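Local structure of avidin (Gallus gallus, 4U46) at residues Lys7-Gly12 with Gly93-Lys98; Arg30-Gly35 with His54-Thr59; Glu50-Gly55 with Asn73-Glu78; Ser77-Val82 with Leu103-Asn108; Lys98-Leu103 with Thr117-Asn122. The protein is a mutant of chicken avidin, the tetrameric biotin-binding protein, probably engineered to accept other small molecules such as sterols. All coordinates share one frame; numbering follows the deposited sequence.

From the N terminus, contact 1 closes the widest loop, bringing the 7-12 arm against the start of strand 95-104, so that contacts 2 and 3 both fall inside it. Contact 2 pairs strands 32-40 and 48-57. Contact 3 picks up on the same strand 48-57, sharing H54 and G55, and ties it to the loop that follows strand 67-73. That loop runs on through S77 and E78 into contact 4, which joins strands 80-89 and 95-104 and crosses contact 1. Contact 5, pairing 95-104 with the last strand 117-126, follows contact 1 in series through K98 but crosses contact 4, with L103 common to both. Together they span much of one eight-stranded antiparallel barrel.

Contact 1 of 5, residues Lys7-Gly12 with Gly93-Lys98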
# COMPACT_ATOMS: atom_id res chain seq x y z
N LYS A 7 3.56 -29.53 -2.24
CA LYS A 7 3.72 -28.35 -3.14
C LYS A 7 2.40 -27.58 -3.39
O LYS A 7 1.37 -28.21 -3.70
CB LYS A 7 4.31 -28.79 -4.47
CG LYS A 7 4.99 -27.66 -5.23
CD LYS A 7 5.17 -27.99 -6.72
CE LYS A 7 5.73 -26.81 -7.52
NZ LYS A 7 4.91 -25.55 -7.47
N CYS A 8 2.44 -26.24 -3.27
CA CYS A 8 1.27 -25.37 -3.55
C CYS A 8 1.34 -24.93 -5.00
O CYS A 8 2.29 -24.28 -5.38
CB CYS A 8 1.26 -24.11 -2.63
SG CYS A 8 -0.28 -23.11 -2.65
N SER A 9 0.35 -25.28 -5.81
CA SER A 9 0.37 -24.89 -7.21
C SER A 9 -0.77 -23.90 -7.50
O SER A 9 -1.82 -23.98 -6.88
CB SER A 9 0.26 -26.13 -8.10
OG SER A 9 -0.89 -26.89 -7.77
N LEU A 10 -0.54 -22.99 -8.44
CA LEU A 10 -1.53 -21.98 -8.79
C LEU A 10 -2.61 -22.46 -9.77
O LEU A 10 -3.66 -21.83 -9.86
CB LEU A 10 -0.83 -20.75 -9.37
CG LEU A 10 0.19 -20.08 -8.43
CD1 LEU A 10 0.84 -18.88 -9.11
CD2 LEU A 10 -0.46 -19.64 -7.14
N THR A 11 -2.32 -23.51 -10.52
CA THR A 11 -3.24 -24.11 -11.48
C THR A 11 -4.53 -24.56 -10.81
O THR A 11 -4.51 -25.13 -9.70
CB THR A 11 -2.57 -25.26 -12.26
OG1 THR A 11 -1.48 -24.72 -12.99
CG2 THR A 11 -3.53 -25.90 -13.27
N GLY A 12 -5.65 -24.23 -11.44
CA GLY A 12 -6.99 -24.59 -10.91
C GLY A 12 -7.96 -23.46 -10.68
O GLY A 12 -7.76 -22.33 -11.15
N GLY A 93 -3.09 -28.34 6.10
CA GLY A 93 -2.72 -29.02 4.88
C GLY A 93 -3.38 -28.45 3.65
O GLY A 93 -3.11 -28.92 2.55
N LYS A 94 -4.26 -27.47 3.80
CA LYS A 94 -4.95 -26.91 2.64
C LYS A 94 -4.12 -25.78 2.00
O LYS A 94 -3.45 -25.04 2.69
CB LYS A 94 -6.33 -26.37 3.03
CG LYS A 94 -7.43 -27.41 2.84
CD LYS A 94 -8.63 -27.19 3.74
CE LYS A 94 -9.65 -26.20 3.19
NZ LYS A 94 -9.12 -24.82 3.00
N GLU A 95 -4.20 -25.68 0.67
CA GLU A 95 -3.52 -24.59 -0.05
C GLU A 95 -4.29 -23.29 0.13
O GLU A 95 -5.49 -23.27 -0.01
CB GLU A 95 -3.43 -24.89 -1.55
CG GLU A 95 -2.51 -26.04 -1.91
CD GLU A 95 -2.82 -26.56 -3.29
OE1 GLU A 95 -3.92 -27.14 -3.45
OE2 GLU A 95 -1.99 -26.38 -4.21
N VAL A 96 -3.59 -22.20 0.42
CA VAL A 96 -4.19 -20.90 0.50
C VAL A 96 -3.31 -19.83 -0.19
O VAL A 96 -2.08 -19.82 -0.03
CB VAL A 96 -4.47 -20.53 1.96
CG1 VAL A 96 -3.23 -20.56 2.78
CG2 VAL A 96 -5.07 -19.16 2.06
N LEU A 97 -3.93 -19.00 -1.01
CA LEU A 97 -3.25 -17.84 -1.59
C LEU A 97 -3.50 -16.62 -0.73
O LEU A 97 -4.63 -16.16 -0.59
CB LEU A 97 -3.71 -17.61 -3.01
CG LEU A 97 -3.80 -18.79 -3.97
CD1 LEU A 97 -4.15 -18.22 -5.35
CD2 LEU A 97 -2.47 -19.48 -4.01
N LYS A 98 -2.43 -16.10 -0.12
CA LYS A 98 -2.50 -14.86 0.60
C LYS A 98 -1.97 -13.79 -0.35
O LYS A 98 -0.82 -13.93 -0.80
CB LYS A 98 -1.59 -14.89 1.83
CG LYS A 98 -1.89 -16.04 2.79
CD LYS A 98 -3.12 -15.81 3.62
CE LYS A 98 -2.81 -15.45 5.06
NZ LYS A 98 -2.64 -13.98 5.23
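C8, S9 and L10 of the N-terminal arm are fastened to E95 and L97, at the start of strand 95-104, by one side-chain-to-backbone hydrogen bond and a small apolar patch. From C8 to T11 the arm is loop, running across one end of the barrel and leading into strand 12-15. The amide N of S9 donates to E95 OE2 at 3.0 Å with an N-H...O angle of 159°, meeting the oxygen nearly in line with its C-O bond. The extended E95 chain carries its carboxylate out to the arm, passing beside C8, whose SG lies 3.8 Å from E95 CG. That sulfur is fixed by the disulfide to C87 on strand 80-89. Further in, the methyls L10 CD2 and L97 CD2 meet at 3.7 Å, the two side chains slanting across each other. E95 OE1 pairs with R126 of the last strand, so the carboxylate is shared between a backbone N-H and a guanidinium, a setting likely to favour its charged form.

Contact 2 of 5, residues Arg30-Gly35 with His54-Thr59; sequences RGEFTG and HGTQNT
E32 to T34 pair antiparallel with H54 to T56, the short strand axes 4.7 Å apart at their closest and 142° between their directions, a marked twist. F33 and G55 form the hydrogen-bonded pair, F33 N to G55 O at 3.0 Å and G55 N to F33 O at 2.9 Å. Q57 N continues the pattern by donating to G31 O at 2.7 Å, just beyond the non-hydrogen-bonded pair E32 and T56. F33 carries the apolar side. Its chi1 of 61° wedges CG between its own N and carbonyl carbon and swings the ring back over the opposite strand, where G55 CA lies 4.1 Å from the ring centroid, 21° off the normal, in a CH-pi contact. A CB on G55 would collide with this ring. G31 is hemmed in likewise, by Q57 O and by the methyl T59 CG2, 3.8 Å from G31 CA. On the face of E32, T34 and H54, the last two lie side by side, and a weak bond joins T34 OG1 and H54 ND1 at 3.3 Å, doubtful because T34 has a second conformer. R30 NH2 bridges to E32 OE1 within its own segment. That face packs on a second subunit, whereas F33 meets L10 and F70. The whole is the open end of the beta hairpin 32-40/48-57 in the avidin barrel.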
# COMPACT_ATOMS: atom_id res chain seq x y z
N ARG A 30 8.87 -21.66 -17.17
CA ARG A 30 9.37 -20.37 -16.76
C ARG A 30 8.48 -19.71 -15.70
O ARG A 30 8.75 -18.61 -15.30
CB ARG A 30 9.51 -19.45 -17.95
CG ARG A 30 10.47 -19.97 -19.01
CD ARG A 30 10.37 -19.14 -20.27
NE ARG A 30 9.03 -19.22 -20.86
CZ ARG A 30 8.78 -19.03 -22.16
NH1 ARG A 30 9.76 -18.75 -23.02
NH2 ARG A 30 7.53 -19.13 -22.60
N GLY A 31 7.44 -20.39 -15.26
CA GLY A 31 6.57 -19.85 -14.24
C GLY A 31 5.42 -19.01 -14.75
O GLY A 31 4.68 -18.43 -13.96
N GLU A 32 5.26 -18.93 -16.06
CA GLU A 32 4.23 -18.10 -16.68
C GLU A 32 2.88 -18.80 -16.71
O GLU A 32 2.79 -20.03 -16.93
CB GLU A 32 4.64 -17.76 -18.12
CG GLU A 32 5.96 -17.00 -18.24
CD GLU A 32 6.67 -17.19 -19.59
OE1 GLU A 32 6.14 -17.87 -20.47
OE2 GLU A 32 7.79 -16.65 -19.77
N PHE A 33 1.82 -18.02 -16.51
CA PHE A 33 0.47 -18.51 -16.59
C PHE A 33 -0.53 -17.42 -17.02
O PHE A 33 -0.28 -16.19 -16.94
CB PHE A 33 0.00 -19.13 -15.27
CG PHE A 33 0.01 -18.16 -14.10
CD1 PHE A 33 -1.05 -17.28 -13.89
CD2 PHE A 33 1.08 -18.12 -13.22
CE1 PHE A 33 -1.02 -16.36 -12.85
CE2 PHE A 33 1.09 -17.25 -12.15
CZ PHE A 33 0.05 -16.35 -11.97
N THR A 34 -1.68 -17.93 -17.43
CA THR A 34 -2.83 -17.14 -17.83
C THR A 34 -4.07 -17.70 -17.10
O THR A 34 -4.06 -18.83 -16.61
CB THR A 34 -3.01 -17.21 -19.37
OG1 THR A 34 -1.93 -16.51 -20.01
CG2 THR A 34 -4.33 -16.63 -19.82
N GLY A 35 -5.14 -16.91 -17.01
CA GLY A 35 -6.38 -17.39 -16.46
C GLY A 35 -7.46 -16.38 -16.64
O GLY A 35 -7.34 -15.48 -17.48
N HIS A 54 -2.94 -12.39 -16.50
CA HIS A 54 -1.61 -12.93 -16.85
C HIS A 54 -0.59 -12.69 -15.75
O HIS A 54 -0.47 -11.57 -15.26
CB HIS A 54 -1.06 -12.21 -18.10
CG HIS A 54 -2.05 -12.17 -19.20
ND1 HIS A 54 -2.18 -13.21 -20.11
CD2 HIS A 54 -3.07 -11.32 -19.45
CE1 HIS A 54 -3.17 -12.93 -20.94
NE2 HIS A 54 -3.73 -11.79 -20.57
N GLY A 55 0.23 -13.70 -15.49
CA GLY A 55 1.23 -13.56 -14.43
C GLY A 55 2.34 -14.57 -14.44
O GLY A 55 2.50 -15.36 -15.37
N THR A 56 3.08 -14.55 -13.34
CA THR A 56 4.19 -15.45 -13.15
C THR A 56 4.28 -15.92 -11.70
O THR A 56 3.95 -15.19 -10.76
CB THR A 56 5.55 -14.81 -13.56
OG1 THR A 56 5.90 -13.75 -12.67
CG2 THR A 56 5.53 -14.23 -14.92
N GLN A 57 4.71 -17.16 -11.53
CA GLN A 57 5.10 -17.65 -10.25
C GLN A 57 6.61 -17.82 -10.24
O GLN A 57 7.26 -18.09 -11.28
CB GLN A 57 4.32 -18.92 -9.84
CG GLN A 57 4.70 -20.22 -10.52
CD GLN A 57 4.17 -21.44 -9.77
OE1 GLN A 57 4.93 -22.24 -9.28
NE2 GLN A 57 2.88 -21.55 -9.66
N ASN A 58 7.19 -17.56 -9.08
CA ASN A 58 8.64 -17.69 -8.91
C ASN A 58 9.06 -19.15 -9.06
O ASN A 58 8.43 -19.99 -8.46
CB ASN A 58 9.07 -17.30 -7.48
CG ASN A 58 10.52 -17.73 -7.20
OD1 ASN A 58 11.39 -17.29 -7.88
ND2 ASN A 58 10.75 -18.63 -6.26
N THR A 59 10.12 -19.42 -9.81
CA THR A 59 10.67 -20.79 -9.92
C THR A 59 12.05 -20.94 -9.24
O THR A 59 12.56 -22.06 -9.14
CB THR A 59 10.75 -21.24 -11.39
OG1 THR A 59 11.66 -20.41 -12.11
CG2 THR A 59 9.38 -21.13 -12.04

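Contact 3 of 5, residues Glu50-Gly55 with Asn73-Glu78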
# COMPACT_ATOMS: atom_id res chain seq x y z
N GLU A 50 -16.30 -11.40 -16.55
CA GLU A 50 -15.12 -12.24 -16.75
C GLU A 50 -14.01 -11.34 -17.35
O GLU A 50 -14.30 -10.48 -18.17
CB GLU A 50 -15.47 -13.35 -17.75
CG GLU A 50 -16.03 -12.88 -19.13
CD GLU A 50 -17.36 -12.08 -19.09
OE1 GLU A 50 -18.23 -12.37 -18.24
OE2 GLU A 50 -17.56 -11.15 -19.90
N SER A 51 -12.76 -11.49 -16.90
CA SER A 51 -11.68 -10.71 -17.43
C SER A 51 -10.38 -11.55 -17.46
O SER A 51 -10.15 -12.40 -16.59
CB SER A 51 -11.44 -9.45 -16.62
OG SER A 51 -12.41 -8.42 -16.82
N PRO A 52 -9.55 -11.31 -18.45
CA PRO A 52 -8.32 -12.09 -18.47
C PRO A 52 -7.31 -11.64 -17.41
O PRO A 52 -7.21 -10.44 -17.08
CB PRO A 52 -7.79 -11.90 -19.92
CG PRO A 52 -8.29 -10.53 -20.29
CD PRO A 52 -9.62 -10.35 -19.57
N LEU A 53 -6.53 -12.61 -16.92
CA LEU A 53 -5.33 -12.33 -16.12
C LEU A 53 -4.08 -13.02 -16.72
O LEU A 53 -4.17 -14.10 -17.36
CB LEU A 53 -5.53 -12.69 -14.59
CG LEU A 53 -5.66 -14.18 -14.28
CD1 LEU A 53 -4.27 -14.74 -14.01
CD2 LEU A 53 -6.58 -14.52 -13.10
N HIS A 54 -2.94 -12.39 -16.50
CA HIS A 54 -1.61 -12.93 -16.85
C HIS A 54 -0.59 -12.69 -15.75
O HIS A 54 -0.47 -11.57 -15.26
CB HIS A 54 -1.06 -12.21 -18.10
CG HIS A 54 -2.05 -12.17 -19.20
ND1 HIS A 54 -2.18 -13.21 -20.11
CD2 HIS A 54 -3.07 -11.32 -19.45
CE1 HIS A 54 -3.17 -12.93 -20.94
NE2 HIS A 54 -3.73 -11.79 -20.57
N GLY A 55 0.23 -13.70 -15.49
CA GLY A 55 1.23 -13.56 -14.43
C GLY A 55 2.34 -14.57 -14.44
O GLY A 55 2.50 -15.36 -15.37
N ASN A 73 -6.58 -7.50 -16.49
CA ASN A 73 -6.81 -6.45 -17.47
C ASN A 73 -8.35 -6.36 -17.68
O ASN A 73 -8.93 -7.10 -18.47
CB ASN A 73 -6.05 -6.74 -18.76
CG ASN A 73 -6.11 -5.59 -19.75
OD1 ASN A 73 -6.58 -4.49 -19.46
ND2 ASN A 73 -5.64 -5.86 -20.95
N TRP A 74 -8.98 -5.54 -16.84
CA TRP A 74 -10.45 -5.52 -16.66
C TRP A 74 -11.11 -5.18 -18.02
O TRP A 74 -10.63 -4.33 -18.72
CB TRP A 74 -10.88 -4.50 -15.63
CG TRP A 74 -10.38 -4.80 -14.24
CD1 TRP A 74 -9.48 -4.08 -13.55
CD2 TRP A 74 -10.77 -5.87 -13.42
NE1 TRP A 74 -9.25 -4.64 -12.34
CE2 TRP A 74 -10.04 -5.76 -12.22
CE3 TRP A 74 -11.67 -6.93 -13.57
CZ2 TRP A 74 -10.16 -6.66 -11.19
CZ3 TRP A 74 -11.80 -7.81 -12.56
CH2 TRP A 74 -11.05 -7.68 -11.36
N LYS A 75 -12.12 -5.95 -18.40
CA LYS A 75 -12.71 -5.84 -19.75
C LYS A 75 -13.89 -4.85 -19.77
O LYS A 75 -14.31 -4.44 -20.84
CB LYS A 75 -13.21 -7.19 -20.23
CG LYS A 75 -12.20 -7.99 -21.03
CD LYS A 75 -12.75 -9.38 -21.36
CE LYS A 75 -13.81 -9.33 -22.45
NZ LYS A 75 -14.72 -10.51 -22.36
N PHE A 76 -14.36 -4.48 -18.59
CA PHE A 76 -15.49 -3.57 -18.42
C PHE A 76 -15.11 -2.23 -17.78
O PHE A 76 -15.96 -1.43 -17.45
CB PHE A 76 -16.55 -4.30 -17.59
CG PHE A 76 -16.05 -4.76 -16.23
CD1 PHE A 76 -15.94 -3.87 -15.18
CD2 PHE A 76 -15.67 -6.07 -16.02
CE1 PHE A 76 -15.45 -4.28 -13.94
CE2 PHE A 76 -15.18 -6.49 -14.80
CZ PHE A 76 -15.08 -5.59 -13.75
N SER A 77 -13.82 -1.95 -17.67
CA SER A 77 -13.34 -0.78 -16.98
C SER A 77 -12.04 -0.30 -17.66
O SER A 77 -11.37 -1.11 -18.29
CB SER A 77 -13.09 -1.18 -15.50
OG SER A 77 -12.41 -0.15 -14.83
N GLU A 78 -11.69 0.97 -17.50
CA GLU A 78 -10.39 1.53 -17.89
C GLU A 78 -9.20 1.25 -16.91
O GLU A 78 -8.03 1.62 -17.17
CB GLU A 78 -10.48 3.04 -18.11
CG GLU A 78 -11.37 3.45 -19.29
CD GLU A 78 -11.50 4.97 -19.46
OE1 GLU A 78 -10.81 5.77 -18.80
OE2 GLU A 78 -12.32 5.39 -20.29
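S51 and P52 grip N73, W74 and K75 closely, whereas E50 and the end of K75 meet only loosely on the solvent side. In the tight part the hydroxyl of S51 points into the loop and accepts the amide of K75, S51 OG lying 2.9 Å from K75 N with an N-H...O angle of 152°. A chi1 of -75° sets OG beside the S51 amide, on the side where K75 N approaches. Two aromatic side chains close round it: W74 CE3 is 3.7 Å from S51 OG, and F76 CE2 comes within 3.9 Å of the same oxygen. One residue on, N73 N donates to P52 O at 3.1 Å, arriving almost head-on with a C=O...N angle of 172°. The aliphatic part of K75 leads from this packed region outward, crossing the P52 ring at about a right angle with K75 CD 3.7 Å from P52 CD. Beyond it the contact slackens: K75 NZ ends 3.8 Å from E50 OE2, a long salt bridge between two exposed residues. The aromatic pair is consistent with the aromatic lining of the biotin pocket in avidins. The loop thus leaves strand 67-73 anchored on strand 48-57, which pairs on its other side with strand 32-40 through S51 and Y37, while W74 NE1 reaches T81 OG1 on strand 80-89.

Contact 4 of 5, residues Ser77-Val82 with Leu103-Asn108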
# COMPACT_ATOMS: atom_id res chain seq x y z
N SER A 77 -13.82 -1.95 -17.67
CA SER A 77 -13.34 -0.78 -16.98
C SER A 77 -12.04 -0.30 -17.66
O SER A 77 -11.37 -1.11 -18.29
CB SER A 77 -13.09 -1.18 -15.50
OG SER A 77 -12.41 -0.15 -14.83
N GLU A 78 -11.69 0.97 -17.50
CA GLU A 78 -10.39 1.53 -17.89
C GLU A 78 -9.20 1.25 -16.91
O GLU A 78 -8.03 1.62 -17.17
CB GLU A 78 -10.48 3.04 -18.11
CG GLU A 78 -11.37 3.45 -19.29
CD GLU A 78 -11.50 4.97 -19.46
OE1 GLU A 78 -10.81 5.77 -18.80
OE2 GLU A 78 -12.32 5.39 -20.29
N SER A 79 -9.55 0.60 -15.82
CA SER A 79 -8.66 0.33 -14.69
C SER A 79 -7.85 -0.95 -14.92
O SER A 79 -8.20 -1.82 -15.76
CB SER A 79 -9.53 0.16 -13.40
OG SER A 79 -10.10 1.43 -13.02
N THR A 80 -6.84 -1.10 -14.08
CA THR A 80 -5.97 -2.26 -14.02
C THR A 80 -5.71 -2.62 -12.55
O THR A 80 -5.49 -1.72 -11.74
CB THR A 80 -4.60 -1.97 -14.67
OG1 THR A 80 -4.77 -1.59 -16.05
CG2 THR A 80 -3.69 -3.22 -14.60
N THR A 81 -5.80 -3.90 -12.23
CA THR A 81 -5.38 -4.39 -10.93
C THR A 81 -4.18 -5.33 -11.03
O THR A 81 -4.14 -6.19 -11.91
CB THR A 81 -6.55 -5.13 -10.23
OG1 THR A 81 -7.66 -4.23 -10.16
CG2 THR A 81 -6.20 -5.54 -8.77
N VAL A 82 -3.27 -5.20 -10.08
CA VAL A 82 -2.20 -6.18 -9.90
C VAL A 82 -2.33 -6.84 -8.49
O VAL A 82 -2.69 -6.20 -7.53
CB VAL A 82 -0.80 -5.55 -10.09
CG1 VAL A 82 -0.61 -5.13 -11.57
CG2 VAL A 82 -0.62 -4.36 -9.18
N LEU A 103 -5.14 -1.36 -7.16
CA LEU A 103 -6.15 -1.09 -8.17
C LEU A 103 -5.88 0.32 -8.69
O LEU A 103 -5.91 1.32 -7.96
CB LEU A 103 -7.55 -1.22 -7.56
CG LEU A 103 -8.76 -0.65 -8.37
CD1 LEU A 103 -8.83 -1.16 -9.77
CD2 LEU A 103 -10.10 -0.90 -7.64
N ARG A 104 -5.61 0.39 -9.98
CA ARG A 104 -5.24 1.64 -10.59
C ARG A 104 -6.42 2.15 -11.43
O ARG A 104 -6.81 1.51 -12.37
CB ARG A 104 -4.00 1.44 -11.46
CG ARG A 104 -3.60 2.63 -12.35
CD ARG A 104 -3.25 3.82 -11.56
NE ARG A 104 -3.30 5.13 -12.20
CZ ARG A 104 -2.49 6.15 -11.92
NH1 ARG A 104 -1.46 6.00 -11.08
NH2 ARG A 104 -2.67 7.35 -12.48
N SER A 105 -6.91 3.34 -11.07
CA SER A 105 -7.94 4.05 -11.80
C SER A 105 -7.30 4.92 -12.87
O SER A 105 -6.17 5.39 -12.75
CB SER A 105 -8.76 4.94 -10.85
OG SER A 105 -9.55 4.11 -10.02
N SER A 106 -8.04 5.11 -13.93
CA SER A 106 -7.65 6.01 -14.98
C SER A 106 -8.06 7.43 -14.63
O SER A 106 -9.25 7.70 -14.53
CB SER A 106 -8.40 5.57 -16.25
OG SER A 106 -8.12 6.49 -17.27
N VAL A 107 -7.10 8.34 -14.48
CA VAL A 107 -7.43 9.75 -14.30
C VAL A 107 -7.08 10.54 -15.57
O VAL A 107 -6.33 10.04 -16.41
CB VAL A 107 -6.78 10.34 -13.04
CG1 VAL A 107 -7.31 9.60 -11.81
CG2 VAL A 107 -5.26 10.31 -13.12
N ASN A 108 -7.62 11.76 -15.73
CA ASN A 108 -7.44 12.51 -17.00
C ASN A 108 -6.20 13.39 -17.00
O ASN A 108 -5.53 13.53 -18.02
CB ASN A 108 -8.69 13.34 -17.35
CG ASN A 108 -9.84 12.48 -17.87
OD1 ASN A 108 -9.66 11.62 -18.72
ND2 ASN A 108 -11.03 12.73 -17.36
O HOH W 1 -10.70 3.68 -14.05
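T80 and R104 make the hydrogen-bonded pair at the open end of the beta hairpin formed by strands 80-89 and 95-104, and the chains beyond them stay linked by serines and a glutamate. R104 N donates to T80 O at 2.8 Å, and T80 N to R104 O at 3.1 Å. In the neighbouring non-hydrogen-bonded pair, T81 and L103, the side chains slant across each other: the methyl L103 CD1 comes to 3.3 Å from T81 OG1, whose polar partner is W74 NE1. S77 OG accepts S79 N at 3.1 Å in an ST turn just ahead of strand 80-89, at one end of the antiparallel avidin barrel. Beside it E78 and S106 meet, S106 OG donating to E78 OE1 at 3.2 Å nearly in line with the C-O bond. The extended glutamate chain also reaches a second subunit, OE1 pairing with R63 and OE2 with N61 of that subunit. With an alanine in place of E78, the S106 hydroxyl would probably lose its acceptor and R63 of the second subunit its carboxylate mate. A water accepts S106 N at 3.0 Å and also lies by S79 OG, at a distance too short to trust. R104 bends at chi2 (62°), which lets NE turn back to donate to S105 O at 2.9 Å while its NH2 pairs with D113.

Contact 5 of 5, residues Lys98-Leu103 with Thr117-Asn122; sequences KTMWLL and TRVGYN. Unlike the reference sequence in segment 117-122: Y121 (reference Ile).
W101 lays its indole flat over the backbone of G120. Its chi1 of 54° tucks CG between N and the carbonyl carbon and brings the six-membered ring across, with G120 CA 3.7 Å from its centroid and 19° off the normal, a CH-pi contact that leaves no room for a CB on G120. At the ring edge W101 NE1 makes a weak bond to Y121 O, 3.2 Å. Were W101 an alanine, a gap would probably open over G120 and Y121 O would lose the indole N-H. On the other face of the sheet the L102 and V119 side chains slant across each other, L102 CD2 3.9 Å from V119 CB; M100 and Y121 do likewise, and Y121, isoleucine in the reference, stacks on Y121 of the third subunit. N122 O is held twice, by T99 N and, from above the carbonyl plane, by T99 OG1 at 2.9 Å. The M100 face packs against other subunits; the W101 face, with W114 of the fourth subunit, is consistent with an avidin ligand pocket.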
# COMPACT_ATOMS: atom_id res chain seq x y z
N LYS A 98 -2.43 -16.10 -0.12
CA LYS A 98 -2.50 -14.86 0.60
C LYS A 98 -1.97 -13.79 -0.35
O LYS A 98 -0.82 -13.93 -0.80
CB LYS A 98 -1.59 -14.89 1.83
CG LYS A 98 -1.89 -16.04 2.79
CD LYS A 98 -3.12 -15.81 3.62
CE LYS A 98 -2.81 -15.45 5.06
NZ LYS A 98 -2.64 -13.98 5.23
N THR A 99 -2.83 -12.83 -0.71
CA THR A 99 -2.50 -11.75 -1.68
C THR A 99 -2.77 -10.36 -1.18
O THR A 99 -3.59 -10.12 -0.27
CB THR A 99 -3.27 -11.90 -3.05
OG1 THR A 99 -4.65 -11.55 -2.89
CG2 THR A 99 -3.18 -13.31 -3.55
N MET A 100 -2.03 -9.42 -1.75
CA MET A 100 -2.36 -8.04 -1.67
C MET A 100 -2.38 -7.45 -3.10
O MET A 100 -1.80 -8.03 -4.00
CB MET A 100 -1.38 -7.32 -0.78
CG MET A 100 -1.52 -7.86 0.66
SD MET A 100 -0.81 -6.72 1.79
CE MET A 100 -1.92 -5.36 1.70
N TRP A 101 -3.16 -6.40 -3.28
CA TRP A 101 -3.46 -5.85 -4.62
C TRP A 101 -3.41 -4.35 -4.61
O TRP A 101 -3.58 -3.70 -3.56
CB TRP A 101 -4.80 -6.38 -5.22
CG TRP A 101 -6.05 -6.22 -4.36
CD1 TRP A 101 -6.70 -7.21 -3.60
CD2 TRP A 101 -6.81 -5.03 -4.19
NE1 TRP A 101 -7.80 -6.67 -2.99
CE2 TRP A 101 -7.87 -5.34 -3.29
CE3 TRP A 101 -6.67 -3.72 -4.65
CZ2 TRP A 101 -8.85 -4.38 -2.93
CZ3 TRP A 101 -7.62 -2.76 -4.24
CH2 TRP A 101 -8.68 -3.12 -3.36
N LEU A 102 -3.13 -3.78 -5.80
CA LEU A 102 -3.23 -2.40 -6.10
C LEU A 102 -4.18 -2.26 -7.30
O LEU A 102 -4.10 -3.02 -8.28
CB LEU A 102 -1.87 -1.81 -6.47
CG LEU A 102 -0.73 -1.75 -5.49
CD1 LEU A 102 0.57 -1.24 -6.16
CD2 LEU A 102 -1.15 -0.86 -4.36
N LEU A 103 -5.14 -1.36 -7.16
CA LEU A 103 -6.15 -1.09 -8.17
C LEU A 103 -5.88 0.32 -8.69
O LEU A 103 -5.91 1.32 -7.96
CB LEU A 103 -7.55 -1.22 -7.56
CG LEU A 103 -8.76 -0.65 -8.37
CD1 LEU A 103 -8.83 -1.16 -9.77
CD2 LEU A 103 -10.10 -0.90 -7.64
N THR A 117 -4.70 5.30 -6.95
CA THR A 117 -4.30 3.94 -6.57
C THR A 117 -4.93 3.45 -5.20
O THR A 117 -4.66 4.02 -4.16
CB THR A 117 -2.76 3.87 -6.51
OG1 THR A 117 -2.19 4.32 -7.78
CG2 THR A 117 -2.29 2.41 -6.24
N ARG A 118 -5.73 2.40 -5.25
CA ARG A 118 -6.25 1.83 -4.05
C ARG A 118 -5.45 0.55 -3.76
O ARG A 118 -4.90 -0.10 -4.66
CB ARG A 118 -7.72 1.50 -4.19
CG ARG A 118 -8.63 2.73 -4.33
CD ARG A 118 -10.00 2.19 -4.71
NE ARG A 118 -11.08 3.17 -4.64
CZ ARG A 118 -11.51 3.90 -5.66
NH1 ARG A 118 -10.94 3.81 -6.88
NH2 ARG A 118 -12.52 4.74 -5.47
N VAL A 119 -5.43 0.19 -2.51
CA VAL A 119 -4.81 -1.05 -2.05
C VAL A 119 -5.78 -1.89 -1.23
O VAL A 119 -6.75 -1.36 -0.60
CB VAL A 119 -3.54 -0.69 -1.26
CG1 VAL A 119 -3.87 0.12 -0.01
CG2 VAL A 119 -2.68 -1.92 -0.88
N GLY A 120 -5.54 -3.20 -1.21
CA GLY A 120 -6.32 -4.11 -0.40
C GLY A 120 -5.74 -5.47 -0.42
O GLY A 120 -4.56 -5.67 -0.79
N TYR A 121 -6.55 -6.44 0.01
CA TYR A 121 -6.06 -7.79 0.16
C TYR A 121 -7.13 -8.81 -0.24
O TYR A 121 -8.29 -8.45 -0.35
CB TYR A 121 -5.59 -7.99 1.57
CG TYR A 121 -6.69 -7.70 2.61
CD1 TYR A 121 -6.89 -6.41 3.06
CD2 TYR A 121 -7.45 -8.71 3.16
CE1 TYR A 121 -7.85 -6.12 4.04
CE2 TYR A 121 -8.44 -8.43 4.12
CZ TYR A 121 -8.63 -7.14 4.56
OH TYR A 121 -9.59 -6.79 5.56
N ASN A 122 -6.72 -10.04 -0.53
CA ASN A 122 -7.67 -11.15 -0.75
C ASN A 122 -7.01 -12.46 -0.30
O ASN A 122 -5.78 -12.62 -0.39
CB ASN A 122 -8.09 -11.27 -2.21
CG ASN A 122 -9.28 -10.43 -2.55
OD1 ASN A 122 -9.17 -9.51 -3.34
ND2 ASN A 122 -10.43 -10.69 -1.90
O HOH W 2 -8.35 2.95 -7.85